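Phosphoglycerate dehydrogenase (Lactobacillus plantarum, PDB 3EVT) probably catalyses the NAD-dependent oxidation of 3-phosphoglycerate as a two-chain member of the D-isomer specific 2-hydroxyacid dehydrogenases. Local coordinates at residues A[113-118]-A[126-131]; A[103-108]-A[220-225]; A[197-202]-A[206-211]; A[23-28]-A[298-303]; A[133-138]-A[192-197]. All blocks are in the same frame, centred on the assembly; numbering follows the deposited sequence.

Contact 1 (A[113-118]-A[126-131])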
# COMPACT_ATOMS: atom_id res chain seq x y z
N TYR A 113 2.65 -1.11 -15.40
CA TYR A 113 1.77 -2.19 -15.82
C TYR A 113 0.91 -1.78 -16.97
O TYR A 113 0.77 -2.53 -17.91
CB TYR A 113 0.99 -2.79 -14.61
CG TYR A 113 1.86 -3.85 -13.94
CD1 TYR A 113 2.77 -3.51 -12.94
CD2 TYR A 113 1.87 -5.17 -14.41
CE1 TYR A 113 3.59 -4.41 -12.43
CE2 TYR A 113 2.67 -6.08 -13.89
CZ TYR A 113 3.56 -5.71 -12.92
OH TYR A 113 4.40 -6.66 -12.40
N HIS A 114 0.38 -0.56 -16.95
CA HIS A 114 -0.44 -0.13 -18.06
C HIS A 114 0.41 -0.02 -19.33
O HIS A 114 0.04 -0.56 -20.40
CB HIS A 114 -1.11 1.22 -17.76
CG HIS A 114 -1.92 1.74 -18.89
ND1 HIS A 114 -3.05 1.09 -19.34
CD2 HIS A 114 -1.74 2.82 -19.70
CE1 HIS A 114 -3.55 1.77 -20.37
NE2 HIS A 114 -2.78 2.82 -20.60
N ALA A 115 1.54 0.68 -19.26
CA ALA A 115 2.45 0.69 -20.42
C ALA A 115 2.91 -0.71 -20.85
O ALA A 115 3.01 -0.98 -22.04
CB ALA A 115 3.69 1.63 -20.19
N ALA A 116 3.26 -1.57 -19.89
CA ALA A 116 3.65 -2.96 -20.21
C ALA A 116 2.59 -3.72 -20.97
O ALA A 116 2.91 -4.47 -21.88
CB ALA A 116 4.04 -3.74 -19.00
N TRP A 117 1.33 -3.51 -20.61
CA TRP A 117 0.23 -4.13 -21.35
C TRP A 117 0.10 -3.63 -22.78
O TRP A 117 -0.06 -4.44 -23.69
CB TRP A 117 -1.12 -4.02 -20.61
CG TRP A 117 -2.09 -4.95 -21.27
CD1 TRP A 117 -3.10 -4.61 -22.12
CD2 TRP A 117 -2.05 -6.40 -21.24
NE1 TRP A 117 -3.71 -5.75 -22.59
CE2 TRP A 117 -3.09 -6.85 -22.06
CE3 TRP A 117 -1.24 -7.35 -20.57
CZ2 TRP A 117 -3.37 -8.21 -22.24
CZ3 TRP A 117 -1.51 -8.70 -20.75
CH2 TRP A 117 -2.56 -9.13 -21.58
N LEU A 118 0.21 -2.33 -22.99
CA LEU A 118 0.20 -1.80 -24.35
C LEU A 118 1.36 -2.37 -25.16
O LEU A 118 1.22 -2.67 -26.35
CB LEU A 118 0.29 -0.28 -24.31
CG LEU A 118 -0.83 0.48 -23.59
CD1 LEU A 118 -0.50 1.98 -23.67
CD2 LEU A 118 -2.21 0.21 -24.21
N TRP A 126 11.50 -5.38 -25.25
CA TRP A 126 11.99 -5.66 -23.93
C TRP A 126 12.37 -4.35 -23.27
O TRP A 126 13.39 -4.24 -22.65
CB TRP A 126 13.15 -6.65 -23.92
CG TRP A 126 13.27 -7.38 -22.58
CD1 TRP A 126 14.29 -7.29 -21.66
CD2 TRP A 126 12.29 -8.29 -22.00
NE1 TRP A 126 14.00 -8.08 -20.58
CE2 TRP A 126 12.80 -8.70 -20.75
CE3 TRP A 126 11.05 -8.77 -22.42
CZ2 TRP A 126 12.11 -9.59 -19.92
CZ3 TRP A 126 10.36 -9.65 -21.59
CH2 TRP A 126 10.90 -10.06 -20.36
N ALA A 127 11.50 -3.37 -23.38
CA ALA A 127 11.69 -2.12 -22.71
C ALA A 127 10.40 -1.35 -22.90
O ALA A 127 9.60 -1.67 -23.77
CB ALA A 127 12.89 -1.36 -23.32
N LEU A 128 10.17 -0.35 -22.07
CA LEU A 128 8.95 0.47 -22.19
C LEU A 128 9.28 1.87 -22.68
O LEU A 128 10.35 2.40 -22.41
CB LEU A 128 8.22 0.52 -20.84
CG LEU A 128 7.84 -0.87 -20.31
CD1 LEU A 128 6.99 -0.78 -19.06
CD2 LEU A 128 7.10 -1.67 -21.44
N PRO A 129 8.34 2.49 -23.38
CA PRO A 129 8.61 3.86 -23.81
C PRO A 129 8.50 4.84 -22.65
O PRO A 129 8.30 6.01 -22.87
CB PRO A 129 7.50 4.15 -24.82
CG PRO A 129 6.49 3.06 -24.65
CD PRO A 129 7.01 1.99 -23.76
N MET A 130 8.64 4.39 -21.41
CA MET A 130 8.30 5.28 -20.32
C MET A 130 9.30 5.04 -19.23
O MET A 130 9.98 4.02 -19.22
CB MET A 130 6.82 5.06 -19.88
CG MET A 130 6.40 3.62 -19.50
SD MET A 130 6.86 3.09 -17.81
CE MET A 130 5.63 4.13 -16.95
N THR A 131 9.42 6.00 -18.31
CA THR A 131 10.19 5.80 -17.10
C THR A 131 9.23 5.53 -15.94
O THR A 131 8.33 6.32 -15.69
CB THR A 131 10.94 7.09 -16.76
OG1 THR A 131 11.80 7.42 -17.85
CG2 THR A 131 11.77 6.96 -15.45

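Contact 2 (A[103-108]-A[220-225])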
# COMPACT_ATOMS: atom_id res chain seq x y z
N LEU A 103 -5.20 3.20 -5.18
CA LEU A 103 -3.79 2.80 -5.16
C LEU A 103 -3.48 2.00 -6.44
O LEU A 103 -2.40 2.14 -7.02
CB LEU A 103 -3.47 1.97 -3.90
CG LEU A 103 -3.62 2.60 -2.50
CD1 LEU A 103 -3.42 1.50 -1.45
CD2 LEU A 103 -2.62 3.75 -2.27
N ALA A 104 -4.45 1.18 -6.86
CA ALA A 104 -4.31 0.30 -8.00
C ALA A 104 -4.15 1.11 -9.27
O ALA A 104 -3.32 0.79 -10.14
CB ALA A 104 -5.55 -0.63 -8.11
N ALA A 105 -4.95 2.17 -9.39
CA ALA A 105 -4.86 3.01 -10.55
C ALA A 105 -3.47 3.66 -10.61
O ALA A 105 -2.85 3.71 -11.67
CB ALA A 105 -5.98 4.07 -10.50
N MET A 106 -2.99 4.15 -9.47
CA MET A 106 -1.76 4.92 -9.39
C MET A 106 -0.58 4.00 -9.60
O MET A 106 0.33 4.32 -10.37
CB MET A 106 -1.63 5.66 -8.01
CG MET A 106 -2.63 6.81 -7.71
SD MET A 106 -2.25 7.80 -6.21
CE MET A 106 -2.41 6.61 -4.92
N LEU A 107 -0.55 2.87 -8.90
CA LEU A 107 0.54 1.87 -9.06
C LEU A 107 0.63 1.22 -10.43
O LEU A 107 1.73 1.05 -10.99
CB LEU A 107 0.42 0.78 -7.99
CG LEU A 107 0.90 1.25 -6.63
CD1 LEU A 107 0.27 0.39 -5.45
CD2 LEU A 107 2.42 1.26 -6.60
N SER A 108 -0.50 0.87 -11.02
CA SER A 108 -0.40 0.24 -12.31
C SER A 108 0.17 1.18 -13.36
O SER A 108 0.86 0.71 -14.24
CB SER A 108 -1.71 -0.36 -12.78
OG SER A 108 -2.63 0.62 -13.10
N GLN A 220 2.37 17.92 -14.22
CA GLN A 220 1.63 17.02 -15.12
C GLN A 220 1.06 15.80 -14.37
O GLN A 220 1.41 14.62 -14.65
CB GLN A 220 2.47 16.63 -16.32
CG GLN A 220 3.26 17.82 -16.91
CD GLN A 220 4.06 17.47 -18.20
OE1 GLN A 220 4.22 16.31 -18.58
NE2 GLN A 220 4.56 18.50 -18.86
N PRO A 221 0.16 16.07 -13.41
CA PRO A 221 -0.30 14.99 -12.50
C PRO A 221 -1.29 14.01 -13.16
O PRO A 221 -1.76 14.23 -14.27
CB PRO A 221 -0.99 15.76 -11.37
CG PRO A 221 -1.64 16.92 -12.14
CD PRO A 221 -0.60 17.31 -13.23
N MET A 222 -1.57 12.91 -12.46
CA MET A 222 -2.56 11.96 -12.91
C MET A 222 -3.91 12.32 -12.19
O MET A 222 -3.93 12.63 -10.99
CB MET A 222 -2.07 10.53 -12.57
CG MET A 222 -3.08 9.38 -12.84
SD MET A 222 -2.46 7.72 -12.44
CE MET A 222 -3.90 6.84 -13.04
N LEU A 223 -5.01 12.31 -12.94
CA LEU A 223 -6.29 12.66 -12.33
C LEU A 223 -7.10 11.41 -12.10
O LEU A 223 -7.20 10.58 -13.01
CB LEU A 223 -7.10 13.64 -13.20
CG LEU A 223 -8.53 13.90 -12.65
CD1 LEU A 223 -8.48 14.83 -11.41
CD2 LEU A 223 -9.37 14.53 -13.74
N ILE A 224 -7.66 11.25 -10.90
CA ILE A 224 -8.47 10.07 -10.63
C ILE A 224 -9.82 10.46 -10.10
O ILE A 224 -9.90 11.20 -9.13
CB ILE A 224 -7.77 9.11 -9.63
CG1 ILE A 224 -6.42 8.62 -10.22
CG2 ILE A 224 -8.73 7.91 -9.32
CD1 ILE A 224 -5.37 8.48 -9.25
N ASN A 225 -10.89 9.96 -10.71
CA ASN A 225 -12.24 10.33 -10.27
C ASN A 225 -13.00 9.15 -9.69
O ASN A 225 -13.38 8.23 -10.40
CB ASN A 225 -13.10 10.96 -11.40
CG ASN A 225 -14.35 11.63 -10.85
OD1 ASN A 225 -14.53 11.69 -9.63
ND2 ASN A 225 -15.20 12.14 -11.73

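Contact 3 (A[197-202]-A[206-211])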
# COMPACT_ATOMS: atom_id res chain seq x y z
N ASN A 197 -10.42 12.97 -6.97
CA ASN A 197 -11.72 13.46 -6.58
C ASN A 197 -12.52 12.41 -5.84
O ASN A 197 -12.80 11.39 -6.40
CB ASN A 197 -12.57 13.88 -7.77
CG ASN A 197 -13.93 14.38 -7.32
OD1 ASN A 197 -13.99 15.12 -6.35
ND2 ASN A 197 -15.02 13.89 -7.91
N ALA A 198 -12.89 12.67 -4.58
CA ALA A 198 -13.79 11.80 -3.84
C ALA A 198 -14.96 12.63 -3.27
O ALA A 198 -15.52 12.30 -2.24
CB ALA A 198 -13.01 11.09 -2.69
N LEU A 199 -15.31 13.74 -3.90
CA LEU A 199 -16.40 14.59 -3.38
C LEU A 199 -17.80 14.10 -3.73
O LEU A 199 -18.00 13.39 -4.74
CB LEU A 199 -16.29 15.99 -3.94
CG LEU A 199 -15.05 16.74 -3.54
CD1 LEU A 199 -14.84 17.92 -4.52
CD2 LEU A 199 -15.17 17.21 -2.11
N PRO A 200 -18.79 14.55 -2.94
CA PRO A 200 -20.16 14.43 -3.37
C PRO A 200 -20.46 15.50 -4.43
O PRO A 200 -19.79 16.57 -4.49
CB PRO A 200 -20.94 14.74 -2.08
CG PRO A 200 -20.13 15.82 -1.46
CD PRO A 200 -18.68 15.36 -1.70
N LEU A 201 -21.46 15.21 -5.28
CA LEU A 201 -21.95 16.22 -6.21
C LEU A 201 -22.80 17.27 -5.51
O LEU A 201 -23.78 16.93 -4.82
CB LEU A 201 -22.78 15.61 -7.33
CG LEU A 201 -23.01 16.40 -8.64
CD1 LEU A 201 -21.85 17.26 -9.11
CD2 LEU A 201 -23.35 15.37 -9.71
N THR A 202 -22.40 18.52 -5.69
CA THR A 202 -23.22 19.66 -5.33
C THR A 202 -23.21 20.65 -6.47
O THR A 202 -22.42 20.52 -7.39
CB THR A 202 -22.62 20.40 -4.19
OG1 THR A 202 -21.52 21.17 -4.72
CG2 THR A 202 -22.19 19.42 -3.12
N HIS A 206 -19.77 21.02 -9.54
CA HIS A 206 -20.08 20.50 -10.86
C HIS A 206 -19.05 21.10 -11.80
O HIS A 206 -18.78 22.31 -11.73
CB HIS A 206 -21.53 20.87 -11.29
CG HIS A 206 -21.86 20.47 -12.70
ND1 HIS A 206 -21.48 21.23 -13.79
CD2 HIS A 206 -22.53 19.40 -13.19
CE1 HIS A 206 -21.89 20.64 -14.90
NE2 HIS A 206 -22.52 19.52 -14.57
N HIS A 207 -18.46 20.26 -12.66
CA HIS A 207 -17.34 20.66 -13.52
C HIS A 207 -16.23 21.41 -12.75
O HIS A 207 -15.61 22.34 -13.27
CB HIS A 207 -17.84 21.45 -14.73
CG HIS A 207 -18.53 20.60 -15.76
ND1 HIS A 207 -18.71 20.99 -17.07
CD2 HIS A 207 -19.05 19.34 -15.67
CE1 HIS A 207 -19.33 20.03 -17.74
NE2 HIS A 207 -19.55 19.02 -16.91
N LEU A 208 -16.01 21.00 -11.50
CA LEU A 208 -14.93 21.55 -10.69
C LEU A 208 -13.60 21.19 -11.34
O LEU A 208 -12.67 22.00 -11.43
CB LEU A 208 -15.01 20.97 -9.27
CG LEU A 208 -13.82 21.41 -8.42
CD1 LEU A 208 -13.73 22.88 -8.54
CD2 LEU A 208 -13.96 20.99 -6.98
N PHE A 209 -13.51 19.96 -11.86
CA PHE A 209 -12.34 19.53 -12.62
C PHE A 209 -12.46 19.91 -14.09
O PHE A 209 -13.00 19.20 -14.94
CB PHE A 209 -12.04 18.04 -12.33
CG PHE A 209 -11.86 17.79 -10.85
CD1 PHE A 209 -10.61 17.92 -10.25
CD2 PHE A 209 -12.97 17.53 -10.04
CE1 PHE A 209 -10.45 17.75 -8.85
CE2 PHE A 209 -12.83 17.38 -8.66
CZ PHE A 209 -11.54 17.49 -8.05
N SER A 210 -11.94 21.09 -14.40
CA SER A 210 -12.11 21.64 -15.72
C SER A 210 -10.95 22.58 -16.04
O SER A 210 -9.90 22.56 -15.36
CB SER A 210 -13.46 22.38 -15.78
OG SER A 210 -13.88 22.57 -17.11
N THR A 211 -11.12 23.39 -17.10
CA THR A 211 -10.00 24.18 -17.64
C THR A 211 -9.21 24.96 -16.60
O THR A 211 -7.98 24.85 -16.57
CB THR A 211 -10.39 25.10 -18.89
OG1 THR A 211 -10.42 24.31 -20.08
CG2 THR A 211 -9.34 26.19 -19.11

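Contact 4 (A[23-28]-A[298-303])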
# COMPACT_ATOMS: atom_id res chain seq x y z
N PRO A 23 -5.01 -25.44 16.72
CA PRO A 23 -5.52 -26.73 17.13
C PRO A 23 -5.66 -26.80 18.62
O PRO A 23 -6.37 -27.70 19.12
CB PRO A 23 -4.47 -27.72 16.60
CG PRO A 23 -3.25 -26.93 16.39
CD PRO A 23 -3.71 -25.52 16.04
N ASP A 24 -5.06 -25.87 19.36
CA ASP A 24 -5.33 -25.89 20.78
C ASP A 24 -6.53 -25.00 21.21
O ASP A 24 -6.80 -24.88 22.41
CB ASP A 24 -4.08 -25.62 21.63
CG ASP A 24 -3.46 -24.26 21.37
OD1 ASP A 24 -3.70 -23.69 20.28
OD2 ASP A 24 -2.70 -23.76 22.23
N TRP A 25 -7.24 -24.38 20.27
CA TRP A 25 -8.38 -23.56 20.61
C TRP A 25 -9.68 -24.28 20.25
O TRP A 25 -9.71 -25.02 19.30
CB TRP A 25 -8.28 -22.22 19.88
CG TRP A 25 -7.45 -21.20 20.60
CD1 TRP A 25 -6.08 -21.11 20.60
CD2 TRP A 25 -7.92 -20.10 21.42
NE1 TRP A 25 -5.68 -20.04 21.38
CE2 TRP A 25 -6.78 -19.42 21.91
CE3 TRP A 25 -9.18 -19.63 21.78
CZ2 TRP A 25 -6.87 -18.30 22.71
CZ3 TRP A 25 -9.28 -18.51 22.60
CH2 TRP A 25 -8.13 -17.86 23.06
N THR A 26 -10.74 -24.08 21.02
CA THR A 26 -12.07 -24.53 20.65
C THR A 26 -12.90 -23.36 20.13
O THR A 26 -13.09 -22.35 20.84
CB THR A 26 -12.85 -25.11 21.86
OG1 THR A 26 -12.02 -26.02 22.57
CG2 THR A 26 -14.05 -25.86 21.39
N PHE A 27 -13.42 -23.51 18.91
CA PHE A 27 -14.33 -22.54 18.32
C PHE A 27 -15.77 -23.03 18.51
O PHE A 27 -16.30 -23.80 17.73
CB PHE A 27 -13.89 -22.27 16.87
CG PHE A 27 -12.48 -21.78 16.80
CD1 PHE A 27 -12.21 -20.41 16.92
CD2 PHE A 27 -11.40 -22.69 16.77
CE1 PHE A 27 -10.91 -19.93 16.93
CE2 PHE A 27 -10.09 -22.22 16.78
CZ PHE A 27 -9.84 -20.82 16.85
N LYS A 28 -16.40 -22.58 19.59
CA LYS A 28 -17.70 -23.16 19.94
C LYS A 28 -18.96 -22.40 19.45
O LYS A 28 -19.26 -21.29 19.92
CB LYS A 28 -17.81 -23.42 21.45
CG LYS A 28 -18.93 -24.43 21.77
CD LYS A 28 -18.81 -25.09 23.15
CE LYS A 28 -19.46 -26.49 23.14
NZ LYS A 28 -20.34 -26.76 24.34
N GLN A 298 -3.45 -11.72 16.15
CA GLN A 298 -2.63 -10.76 16.86
C GLN A 298 -2.91 -10.90 18.35
O GLN A 298 -1.97 -10.92 19.15
CB GLN A 298 -2.98 -9.37 16.36
CG GLN A 298 -2.18 -8.24 16.94
CD GLN A 298 -0.69 -8.45 16.84
OE1 GLN A 298 -0.18 -9.13 15.94
NE2 GLN A 298 0.03 -7.88 17.79
N PHE A 299 -4.18 -11.00 18.71
CA PHE A 299 -4.59 -11.33 20.07
C PHE A 299 -3.88 -12.60 20.63
O PHE A 299 -3.44 -12.65 21.78
CB PHE A 299 -6.11 -11.55 20.15
CG PHE A 299 -6.53 -12.07 21.48
CD1 PHE A 299 -6.64 -11.22 22.57
CD2 PHE A 299 -6.74 -13.42 21.65
CE1 PHE A 299 -6.98 -11.70 23.81
CE2 PHE A 299 -7.10 -13.94 22.90
CZ PHE A 299 -7.21 -13.08 23.99
N VAL A 300 -3.82 -13.63 19.81
CA VAL A 300 -3.18 -14.86 20.22
C VAL A 300 -1.66 -14.61 20.38
O VAL A 300 -1.06 -15.06 21.35
CB VAL A 300 -3.51 -16.00 19.24
CG1 VAL A 300 -2.46 -17.11 19.32
CG2 VAL A 300 -4.92 -16.54 19.53
N LYS A 301 -1.07 -13.83 19.47
CA LYS A 301 0.38 -13.51 19.45
C LYS A 301 0.73 -12.69 20.67
O LYS A 301 1.64 -13.03 21.42
CB LYS A 301 0.72 -12.74 18.17
CG LYS A 301 2.16 -12.31 18.00
CD LYS A 301 2.38 -11.60 16.63
CE LYS A 301 3.73 -10.87 16.54
NZ LYS A 301 3.65 -9.41 16.93
N ASP A 302 0.01 -11.61 20.93
CA ASP A 302 0.45 -10.84 22.07
C ASP A 302 -0.61 -10.10 22.83
O ASP A 302 -0.30 -9.17 23.57
CB ASP A 302 1.61 -9.89 21.68
CG ASP A 302 1.18 -8.77 20.73
OD1 ASP A 302 -0.04 -8.53 20.53
OD2 ASP A 302 2.09 -8.12 20.19
N GLY A 303 -1.87 -10.48 22.65
CA GLY A 303 -2.92 -9.85 23.41
C GLY A 303 -3.41 -8.53 22.83
O GLY A 303 -4.34 -7.94 23.36

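Contact 5 (A[133-138]-A[192-197])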
# COMPACT_ATOMS: atom_id res chain seq x y z
N SER A 133 8.20 5.17 -11.88
CA SER A 133 8.49 5.97 -10.70
C SER A 133 7.78 5.26 -9.54
O SER A 133 7.10 4.25 -9.76
CB SER A 133 8.00 7.41 -10.93
OG SER A 133 6.61 7.45 -11.32
N THR A 134 7.96 5.74 -8.32
CA THR A 134 7.34 5.10 -7.16
C THR A 134 6.32 6.06 -6.54
O THR A 134 6.46 7.29 -6.69
CB THR A 134 8.40 4.73 -6.07
OG1 THR A 134 9.11 5.89 -5.70
CG2 THR A 134 9.43 3.67 -6.57
N LEU A 135 5.33 5.52 -5.83
CA LEU A 135 4.49 6.35 -4.98
C LEU A 135 5.28 7.01 -3.84
O LEU A 135 5.06 8.18 -3.48
CB LEU A 135 3.31 5.55 -4.42
CG LEU A 135 2.37 4.96 -5.50
CD1 LEU A 135 1.17 4.33 -4.86
CD2 LEU A 135 1.95 5.99 -6.45
N THR A 136 6.21 6.26 -3.26
CA THR A 136 6.97 6.79 -2.14
C THR A 136 7.61 8.12 -2.58
O THR A 136 8.17 8.23 -3.67
CB THR A 136 8.00 5.81 -1.59
OG1 THR A 136 8.58 6.36 -0.38
CG2 THR A 136 9.08 5.50 -2.62
N GLY A 137 7.41 9.15 -1.78
CA GLY A 137 8.04 10.41 -2.11
C GLY A 137 7.18 11.36 -2.94
O GLY A 137 7.59 12.48 -3.13
N GLN A 138 6.02 10.92 -3.45
CA GLN A 138 5.18 11.78 -4.30
C GLN A 138 4.02 12.43 -3.53
O GLN A 138 3.75 12.08 -2.34
CB GLN A 138 4.73 11.05 -5.59
CG GLN A 138 5.87 10.42 -6.42
CD GLN A 138 5.51 10.22 -7.93
OE1 GLN A 138 5.04 11.16 -8.59
NE2 GLN A 138 5.75 8.99 -8.48
N ALA A 192 1.11 18.87 -6.84
CA ALA A 192 0.50 17.51 -6.94
C ALA A 192 1.07 16.56 -8.00
O ALA A 192 1.13 16.90 -9.18
CB ALA A 192 -1.03 17.59 -7.08
N ASN A 193 1.46 15.36 -7.60
CA ASN A 193 1.65 14.34 -8.61
C ASN A 193 0.34 13.59 -8.96
O ASN A 193 0.15 13.15 -10.10
CB ASN A 193 2.82 13.41 -8.24
CG ASN A 193 4.07 14.19 -7.86
OD1 ASN A 193 4.37 14.43 -6.68
ND2 ASN A 193 4.76 14.66 -8.87
N PHE A 194 -0.59 13.49 -8.00
CA PHE A 194 -1.88 12.78 -8.24
C PHE A 194 -2.99 13.59 -7.58
O PHE A 194 -2.85 14.09 -6.43
CB PHE A 194 -1.86 11.36 -7.60
CG PHE A 194 -0.70 10.51 -8.05
CD1 PHE A 194 -0.84 9.60 -9.11
CD2 PHE A 194 0.53 10.63 -7.44
CE1 PHE A 194 0.20 8.84 -9.53
CE2 PHE A 194 1.59 9.85 -7.86
CZ PHE A 194 1.43 8.97 -8.91
N ILE A 195 -4.06 13.74 -8.32
CA ILE A 195 -5.25 14.43 -7.83
C ILE A 195 -6.42 13.45 -7.84
O ILE A 195 -6.76 12.88 -8.85
CB ILE A 195 -5.60 15.63 -8.71
CG1 ILE A 195 -4.44 16.65 -8.70
CG2 ILE A 195 -6.96 16.20 -8.28
CD1 ILE A 195 -4.52 17.78 -9.76
N VAL A 196 -7.02 13.27 -6.68
CA VAL A 196 -8.11 12.36 -6.52
C VAL A 196 -9.38 13.14 -6.16
O VAL A 196 -9.41 13.88 -5.18
CB VAL A 196 -7.76 11.24 -5.46
CG1 VAL A 196 -8.99 10.33 -5.18
CG2 VAL A 196 -6.50 10.38 -6.00
N ASN A 197 -10.42 12.97 -6.97
CA ASN A 197 -11.72 13.46 -6.58
C ASN A 197 -12.52 12.41 -5.84
O ASN A 197 -12.80 11.39 -6.40
CB ASN A 197 -12.57 13.88 -7.77
CG ASN A 197 -13.93 14.38 -7.32
OD1 ASN A 197 -13.99 15.12 -6.35
ND2 ASN A 197 -15.02 13.89 -7.91

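Contact 1 (A[113-118]-A[126-131])
Ala115 and Ala116 meet Leu128 and Met130 with no ring between them; the flat groups of helix 113-118 are turned to other partners. The His114 ring has Leu118 CG over one face, 4.2 Å above its plane and offset toward the rim, and it also meets Trp117 of the second subunit edge-to-face. Trp117 in turn packs against His114 and Trp117 of that subunit. The aromatic residues of the helix thus face the second subunit, while Ala115 and Ala116 meet the loop 126-131; Ala116 also packs on Thr274 of the second subunit. Leu128 reaches in with both methyls. Its CD2 lies 3.9 Å from Ala116 CA, while CD1 approaches Ala116 N at 3.9 Å and the CB atoms of Ala115 and Ala116 less closely. CG lies beside the backbone N of Leu128 (chi1 -58°), which swings the fork onto the helix backbone. Met130 comes in beside it, and its CG is pressed to 3.4 Å from Ala115 CB, tighter than ordinary carbon contact. That CG sits between the backbone N and the carbonyl carbon (chi1 54°), and the chain bends again at chi2 and chi3. No hydrogen bond crosses here: small alanine methyls let the branched and thioether chains approach the helix closely, and between these two segments the contact is apolar packing alone.

Contact 2 (A[103-108]-A[220-225])
Helix 93-110 lies over the parallel sheet of the Rossmann-type NAD-binding domain, and here Ala105 and Met106 rest on Met222 and Ile224 of strand 222-225. The two axes approach to 9.9 Å and run nearly antiparallel, at 156°. Met222 is the long probe: its side chain stays extended to the end (chi3 -176°), carrying CE to 3.6 Å from Ala105 O and within 4.3 Å of Ala105 CB. Its SD lies 4.2 Å from Met106 CA, so the thioether lies against helix backbone as much as against side chains. Two residues further along the strand, on the same face, Ile224 brings CD1 to 3.6 Å from Met106 CG, the two side chains crossing at about a right angle. This is helix-on-sheet packing of an alpha/beta fold, in which every second strand residue faces the helix; Leu223 turns the other way, onto Ile195. The Met106 chain bends at chi3 and its end leads away from the strand, touching Phe194 of the neighbouring strand. Within the helix, Ser108 OG donates to Ala104 O at 3.0 Å, folding that hydroxyl back onto a carbonyl that already accepts from Ser108 N. Leu107 packs on Leu107 of the second subunit.

Contact 3 (A[197-202]-A[206-211])
The Asn197 amide meets the Phe209 ring obliquely. OD1 and CG of Asn197 approach Phe209 CE2 at 3.4 and 3.5 Å respectively, with amide and ring planes 48° apart. Asn197 holds its CG opposite its own backbone N (chi1 179°), which extends the amide toward the ring. Phe209 is further fixed by an edge-to-face meeting with Tyr143 and by Leu208 CG over one face.

Asn197 spends its polar atoms within its own arm and on the next strand. Its OD1 accepts from Leu199 N at 3.1 Å, forming an Asx turn just where strand 194-197 gives way to loop; the donor stands above the carbonyl plane, 60° out of it. ND2 is bound to Asn225 OD1 on the adjacent strand. In the other arm, His207 NE2 bonds Glu255.

Apolar contacts follow along the loop. Leu199 CD1 and Leu208 CD2 touch at 4.0 Å, the side chains crossing at about a right angle, and Leu201 CD1 rests 4.1 Å from His206 CA. Leu199 also touches residues of what is probably the glycine-rich GxGxxG motif, consistent with a place beside the dinucleotide site of a Rossmann fold.

No hydrogen bond joins 197-202 to 206-211. Both polar atoms of the Asn197 amide are engaged, OD1 by Leu199 N and ND2 by Asn225, and the two arms of the loop are matched by van der Waals contact.

Contact 4 (A[23-28]-A[298-303])
Trp25, just before strand 26-29, is the residue of 23-28 that meets helix 284-302. Its indole straddles two consecutive helix residues. Val300 CG2 lies obliquely by the indole's NE1-CE2-CZ2 side, 4.0 Å from Trp25 NE1, the side chains sliding past each other in opposite directions. At the far end of the benzene ring, Trp25 CH2 comes to the edge of the Phe299 ring, 4.1 Å from CE2, the side chains crossing at about a right angle. Phe296, one turn earlier on the helix, adds an edge-to-face contact. Cut back to alanine, Trp25 would probably open a gap along Val300 and leave the edge of Phe299 without this aromatic neighbour. Next in sequence, Thr26 pairs its backbone with strand 3-6, and Phe27 turns onto helix 12-21. The arrangement is that of a C-terminal helix returning to the N-terminal parallel alpha/beta domain and packing beside its outermost strand, as in other 2-hydroxyacid dehydrogenases.

Contact 5 (A[133-138]-A[192-197])
Gln138, which lies against Asn193 and Phe194, has its NE2 held by two acceptors of its own loop: Thr134 O at 2.6 Å, on a fairly straight bond (162°), and Ser133 OG through a weak one. Thr134 O lies in the Gln138 amide plane, although the donor stands above the carbonyl plane of Thr134. The loop is the entry to the first strand, 139-143, of the Rossmann-type domain, and it closes in a type II beta turn from Leu135 to Gln138, with Gln138 N bonded to Leu135 O and Gly137 at the third position. With its rotation set by NE2, the amide turns OE1 across the contact, to 3.2 Å from Asn193 CB and 3.8 Å from Phe194 CE2. The Asn193 amide is turned 75° from that of Gln138 and has its own bond, OD1 accepting from Gln139 N. With the amide gone, as in an alanine here, Thr134 O is likely to lose this donor, and the side of Asn193 and Phe194 now packed by Gln138 to be uncovered. Glu100 of the second subunit accepts from the backbone N-H groups of Leu135 and Thr136, tying the turn to the other subunit. Deeper in, Leu135 crosses Phe194 at about a right angle, its CD2 3.9 Å from Phe194 CZ.

Contact 2 is buried, contacts 1, 3 and 5 are partly buried, and contact 4 lies at the surface of the other domain, its centre about 40 Å from that of contact 2. Contacts 2 and 5, centres about 7 Å apart, meet in the parallel sheet, where strands 194-197 and 222-225 are adjacent. Contact 3 continues from the end of the first of these strands, shares Asn197 with contact 5, and is tied to contact 2 through Asn225. Contact 1 adjoins contact 5 in sequence; contacts 1, 2 and 5 all touch the second subunit. Methionine and aliphatic packing mark contacts 1 and 2, amides against rings contacts 3 and 5, and a tryptophan against phenylalanine and valine contact 4.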